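Local coordinates for ATP-dependent DNA helicase uvsW (PDB 1RIF), which uses ATP hydrolysis to unwind and branch-migrate DNA, serving recombination-dependent repair and the reorganisation of stalled replication forks during phage T4 replication, at residues A[159-164]-A[220-225]; A[214-219]-A[239-244]. The protein carries 1 engineered substitution. All blocks are in the same frame, centred on the assembly; numbering follows the deposited sequence.

In the fold
Both contacts belong to the ATP-binding helicase domain of UvsW, a RecA-like P-loop NTPase domain built round a parallel sheet, and lie about 11 Å apart, centre to centre. Along the chain their segments alternate, 159-164, 214-219, 220-225 and 239-244, so the continuous run 214-225, from the end of helix 212-215 through a 3-10 turn, serves both. Contact 1 fastens the later half of that run to strand 159-163, while contact 2 sets the earlier half beside helix 239-245. The two meet at Phe223, whose CZ lies 3.3 Å from Val215 O. This connection thus links a central strand with the helix that follows the predicted DEAH box, connecting the sheet with the surface, away from the predicted ATP site.

Contact 1 of 2, residues A[159-164]-A[220-225]; sequences KILIIV and KEWFSQ
Leu161 pushes its branched end against two rings of the 3-10 turn 220-223, with CG 4.4 Å from Trp222 CH2 and CD1 4.4 Å from Phe223 CE2. Both rings are met obliquely by the leucine. They also pack on each other: Trp222 CE3 sits 3.6 Å above the plane of the Phe223 ring, over its centre. The tryptophan CG is anti to the backbone N (chi1 -179°), which stretches the indole out until its six-membered ring reaches the strand. At the edge of this apolar patch, the extended Lys159 chain passes across the side chain of Gln225, and its NZ finds a hydrogen-bond acceptor in Asn203 O. The backbones join here as well. Lys159 N donates to Gln225 O at 3.0 Å. Lys159 also bonds through its backbone to Gly227, the usual pattern at the start of a parallel strand pair. The contact therefore lies where the chain turns into strand 226-232: Phe226 adds an edge-to-face partner for Trp222, and Val208 touches the indole. Strand 159-163 runs between strands 207-210 and 226-232 in the parallel sheet of the RecA-like helicase domain, with helix 167-180 packed against Ile162 and Val164.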
# COMPACT_ATOMS: atom_id res chain seq x y z
N LYS A 159 -5.16 8.94 -9.60
CA LYS A 159 -6.01 9.20 -8.45
C LYS A 159 -5.39 8.60 -7.21
O LYS A 159 -4.43 7.82 -7.29
CB LYS A 159 -7.40 8.62 -8.65
CG LYS A 159 -8.28 9.41 -9.59
CD LYS A 159 -9.67 8.83 -9.61
CE LYS A 159 -10.62 9.66 -10.45
NZ LYS A 159 -11.96 9.03 -10.47
N ILE A 160 -5.94 8.96 -6.05
CA ILE A 160 -5.46 8.46 -4.76
C ILE A 160 -6.60 7.71 -4.07
O ILE A 160 -7.72 8.23 -3.93
CB ILE A 160 -4.99 9.62 -3.83
CG1 ILE A 160 -3.95 10.50 -4.55
CG2 ILE A 160 -4.38 9.05 -2.56
CD1 ILE A 160 -4.44 11.91 -4.86
N LEU A 161 -6.32 6.47 -3.65
CA LEU A 161 -7.30 5.63 -2.96
C LEU A 161 -6.87 5.55 -1.50
O LEU A 161 -5.73 5.17 -1.20
CB LEU A 161 -7.31 4.20 -3.52
CG LEU A 161 -8.56 3.30 -3.37
CD1 LEU A 161 -8.08 1.87 -3.17
CD2 LEU A 161 -9.45 3.71 -2.23
N ILE A 162 -7.78 5.91 -0.60
CA ILE A 162 -7.50 5.85 0.82
C ILE A 162 -8.52 4.91 1.43
O ILE A 162 -9.72 5.12 1.30
CB ILE A 162 -7.62 7.25 1.45
CG1 ILE A 162 -6.74 8.23 0.67
CG2 ILE A 162 -7.18 7.21 2.92
CD1 ILE A 162 -6.87 9.65 1.13
N ILE A 163 -8.04 3.85 2.08
CA ILE A 163 -8.91 2.85 2.71
C ILE A 163 -8.93 3.04 4.23
O ILE A 163 -7.88 3.06 4.86
CB ILE A 163 -8.43 1.40 2.36
CG1 ILE A 163 -8.34 1.23 0.83
CG2 ILE A 163 -9.39 0.35 2.95
CD1 ILE A 163 -7.83 -0.14 0.36
N VAL A 164 -10.11 3.20 4.81
CA VAL A 164 -10.22 3.38 6.25
C VAL A 164 -11.04 2.24 6.85
O VAL A 164 -11.81 1.59 6.14
CB VAL A 164 -10.85 4.77 6.62
CG1 VAL A 164 -9.96 5.90 6.11
CG2 VAL A 164 -12.27 4.89 6.07
N LYS A 220 -11.84 -5.36 -10.98
CA LYS A 220 -10.39 -5.34 -11.02
C LYS A 220 -9.89 -4.13 -11.79
O LYS A 220 -8.93 -3.47 -11.38
CB LYS A 220 -9.86 -6.62 -11.67
CG LYS A 220 -9.94 -7.90 -10.79
CD LYS A 220 -11.37 -8.34 -10.44
CE LYS A 220 -12.20 -8.76 -11.67
NZ LYS A 220 -13.61 -8.34 -11.50
N GLU A 221 -10.54 -3.84 -12.91
CA GLU A 221 -10.17 -2.71 -13.75
C GLU A 221 -10.33 -1.34 -13.08
O GLU A 221 -9.66 -0.37 -13.44
CB GLU A 221 -10.98 -2.76 -15.05
CG GLU A 221 -12.44 -3.15 -14.86
CD GLU A 221 -12.73 -4.60 -15.24
OE1 GLU A 221 -11.93 -5.50 -14.86
OE2 GLU A 221 -13.77 -4.84 -15.91
N TRP A 222 -11.22 -1.26 -12.09
CA TRP A 222 -11.47 -0.02 -11.36
C TRP A 222 -10.21 0.49 -10.66
O TRP A 222 -10.04 1.70 -10.48
CB TRP A 222 -12.57 -0.24 -10.32
CG TRP A 222 -12.91 0.99 -9.51
CD1 TRP A 222 -13.69 2.04 -9.91
CD2 TRP A 222 -12.53 1.27 -8.15
NE1 TRP A 222 -13.83 2.94 -8.88
CE2 TRP A 222 -13.13 2.50 -7.79
CE3 TRP A 222 -11.75 0.59 -7.20
CZ2 TRP A 222 -12.97 3.07 -6.52
CZ3 TRP A 222 -11.59 1.17 -5.93
CH2 TRP A 222 -12.20 2.39 -5.61
N PHE A 223 -9.33 -0.42 -10.27
CA PHE A 223 -8.10 -0.06 -9.57
C PHE A 223 -6.97 0.48 -10.43
O PHE A 223 -5.97 0.98 -9.90
CB PHE A 223 -7.58 -1.26 -8.76
CG PHE A 223 -8.54 -1.74 -7.70
CD1 PHE A 223 -9.58 -2.62 -8.03
CD2 PHE A 223 -8.44 -1.28 -6.40
CE1 PHE A 223 -10.50 -3.02 -7.06
CE2 PHE A 223 -9.35 -1.68 -5.42
CZ PHE A 223 -10.39 -2.56 -5.75
N SER A 224 -7.11 0.41 -11.76
CA SER A 224 -6.06 0.90 -12.65
C SER A 224 -5.87 2.42 -12.60
O SER A 224 -4.80 2.93 -12.91
CB SER A 224 -6.36 0.48 -14.10
OG SER A 224 -6.47 -0.93 -14.20
N GLN A 225 -6.93 3.12 -12.19
CA GLN A 225 -6.91 4.58 -12.10
C GLN A 225 -6.11 5.15 -10.95
O GLN A 225 -5.88 6.36 -10.91
CB GLN A 225 -8.34 5.11 -12.01
CG GLN A 225 -9.14 4.53 -10.86
CD GLN A 225 -10.58 4.99 -10.87
OE1 GLN A 225 -11.48 4.26 -10.45
NE2 GLN A 225 -10.80 6.21 -11.35

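Contact 2 of 2, residues A[214-219]-A[239-244]; sequences TVVKQP and GKSISS
Val216 reaches across to Ser241 and Ser244 with its two methyl groups, joining the turn after helix 212-215 to helix 239-245 at the surface of the RecA-like helicase domain. The turn is a type I beta turn from Val215 to Gln218, closed by a 3.1 Å bond from Gln218 N to Val215 O, and it brings the valine side chain out toward the helix. That helix comes shortly after the predicted DEAH box in the sequence. Within the segment, its hydrogen bonding begins at the carbonyl of Gly239. Ser241 is the first residue to touch: its CB and OG both meet CG2 of Val216, and the closest CA pair, Ser241 CA to Val216 CA, is 6.3 Å apart. Its backbone N is bonded to Thr238 OG1, just before the helix. Ile242 points away from Val216 and packs on Tyr272 and Met275 of helix 269-276. Ser243 then folds its hydroxyl back on the preceding turn, OG donating to Gly239 O at 2.6 Å with the donor tilted 21° from the carbonyl plane, while its backbone N reaches the same oxygen at 2.9 Å. Ser244 completes the contact, one helical turn beyond Ser241. No hydrogen bond crosses the interface, which rests on methyl-to-hydroxyl packing over a small area. With Ser244 OG turned anti to its own N (chi1 -172°), this hydroxyl oxygen comes to 3.6 Å from Val216 CG1, while Ser241 OG stands 3.7 Å from Val216 CG2.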
# COMPACT_ATOMS: atom_id res chain seq x y z
N THR A 214 -16.29 -2.13 0.92
CA THR A 214 -16.80 -1.48 -0.28
C THR A 214 -15.81 -1.72 -1.41
O THR A 214 -16.17 -2.20 -2.48
CB THR A 214 -16.95 0.03 -0.09
OG1 THR A 214 -18.03 0.29 0.81
CG2 THR A 214 -17.21 0.72 -1.42
N VAL A 215 -14.56 -1.38 -1.13
CA VAL A 215 -13.46 -1.50 -2.08
C VAL A 215 -13.32 -2.88 -2.72
O VAL A 215 -13.11 -2.99 -3.93
CB VAL A 215 -12.14 -1.08 -1.39
CG1 VAL A 215 -10.95 -1.54 -2.20
CG2 VAL A 215 -12.12 0.42 -1.21
N VAL A 216 -13.42 -3.94 -1.92
CA VAL A 216 -13.28 -5.30 -2.42
C VAL A 216 -14.34 -5.66 -3.48
O VAL A 216 -14.11 -6.55 -4.31
CB VAL A 216 -13.34 -6.32 -1.25
CG1 VAL A 216 -13.52 -7.72 -1.79
CG2 VAL A 216 -12.05 -6.25 -0.43
N LYS A 217 -15.48 -4.97 -3.46
CA LYS A 217 -16.56 -5.22 -4.41
C LYS A 217 -16.45 -4.43 -5.71
O LYS A 217 -17.42 -4.29 -6.45
CB LYS A 217 -17.92 -4.90 -3.78
CG LYS A 217 -18.18 -5.67 -2.50
CD LYS A 217 -19.57 -5.42 -1.96
CE LYS A 217 -19.78 -3.98 -1.57
NZ LYS A 217 -20.97 -3.84 -0.67
N GLN A 218 -15.27 -3.89 -5.98
CA GLN A 218 -15.06 -3.10 -7.19
C GLN A 218 -14.38 -3.93 -8.27
O GLN A 218 -13.59 -4.83 -7.97
CB GLN A 218 -14.21 -1.87 -6.87
CG GLN A 218 -14.92 -0.55 -7.09
CD GLN A 218 -16.10 -0.34 -6.17
OE1 GLN A 218 -16.93 0.54 -6.40
NE2 GLN A 218 -16.19 -1.14 -5.11
N PRO A 219 -14.69 -3.66 -9.55
CA PRO A 219 -14.06 -4.43 -10.62
C PRO A 219 -12.54 -4.29 -10.61
O PRO A 219 -12.01 -3.23 -10.28
CB PRO A 219 -14.70 -3.88 -11.89
CG PRO A 219 -15.30 -2.55 -11.47
CD PRO A 219 -15.77 -2.81 -10.07
N GLY A 239 -6.07 -11.05 4.64
CA GLY A 239 -5.32 -11.55 3.50
C GLY A 239 -6.21 -11.73 2.30
O GLY A 239 -5.75 -11.65 1.17
N LYS A 240 -7.48 -11.99 2.57
CA LYS A 240 -8.45 -12.17 1.51
C LYS A 240 -8.67 -10.85 0.77
O LYS A 240 -8.71 -10.82 -0.46
CB LYS A 240 -9.77 -12.67 2.10
CG LYS A 240 -10.82 -13.02 1.06
CD LYS A 240 -12.05 -13.67 1.69
CE LYS A 240 -11.75 -15.10 2.15
NZ LYS A 240 -10.63 -15.24 3.16
N SER A 241 -8.80 -9.77 1.53
CA SER A 241 -8.99 -8.44 0.95
C SER A 241 -7.77 -8.08 0.11
O SER A 241 -7.89 -7.72 -1.06
CB SER A 241 -9.19 -7.40 2.06
OG SER A 241 -10.46 -7.51 2.65
N ILE A 242 -6.60 -8.17 0.72
CA ILE A 242 -5.35 -7.86 0.05
C ILE A 242 -5.20 -8.63 -1.25
O ILE A 242 -5.04 -8.04 -2.31
CB ILE A 242 -4.13 -8.17 0.96
CG1 ILE A 242 -4.16 -7.24 2.18
CG2 ILE A 242 -2.84 -8.03 0.17
CD1 ILE A 242 -3.11 -7.56 3.23
N SER A 243 -5.25 -9.95 -1.17
CA SER A 243 -5.09 -10.75 -2.37
C SER A 243 -6.21 -10.49 -3.36
O SER A 243 -6.07 -10.77 -4.55
CB SER A 243 -5.00 -12.25 -2.02
OG SER A 243 -6.08 -12.68 -1.23
N SER A 244 -7.31 -9.92 -2.88
CA SER A 244 -8.46 -9.62 -3.73
C SER A 244 -8.28 -8.39 -4.64
O SER A 244 -8.78 -8.38 -5.76
CB SER A 244 -9.70 -9.44 -2.86
OG SER A 244 -10.86 -9.32 -3.66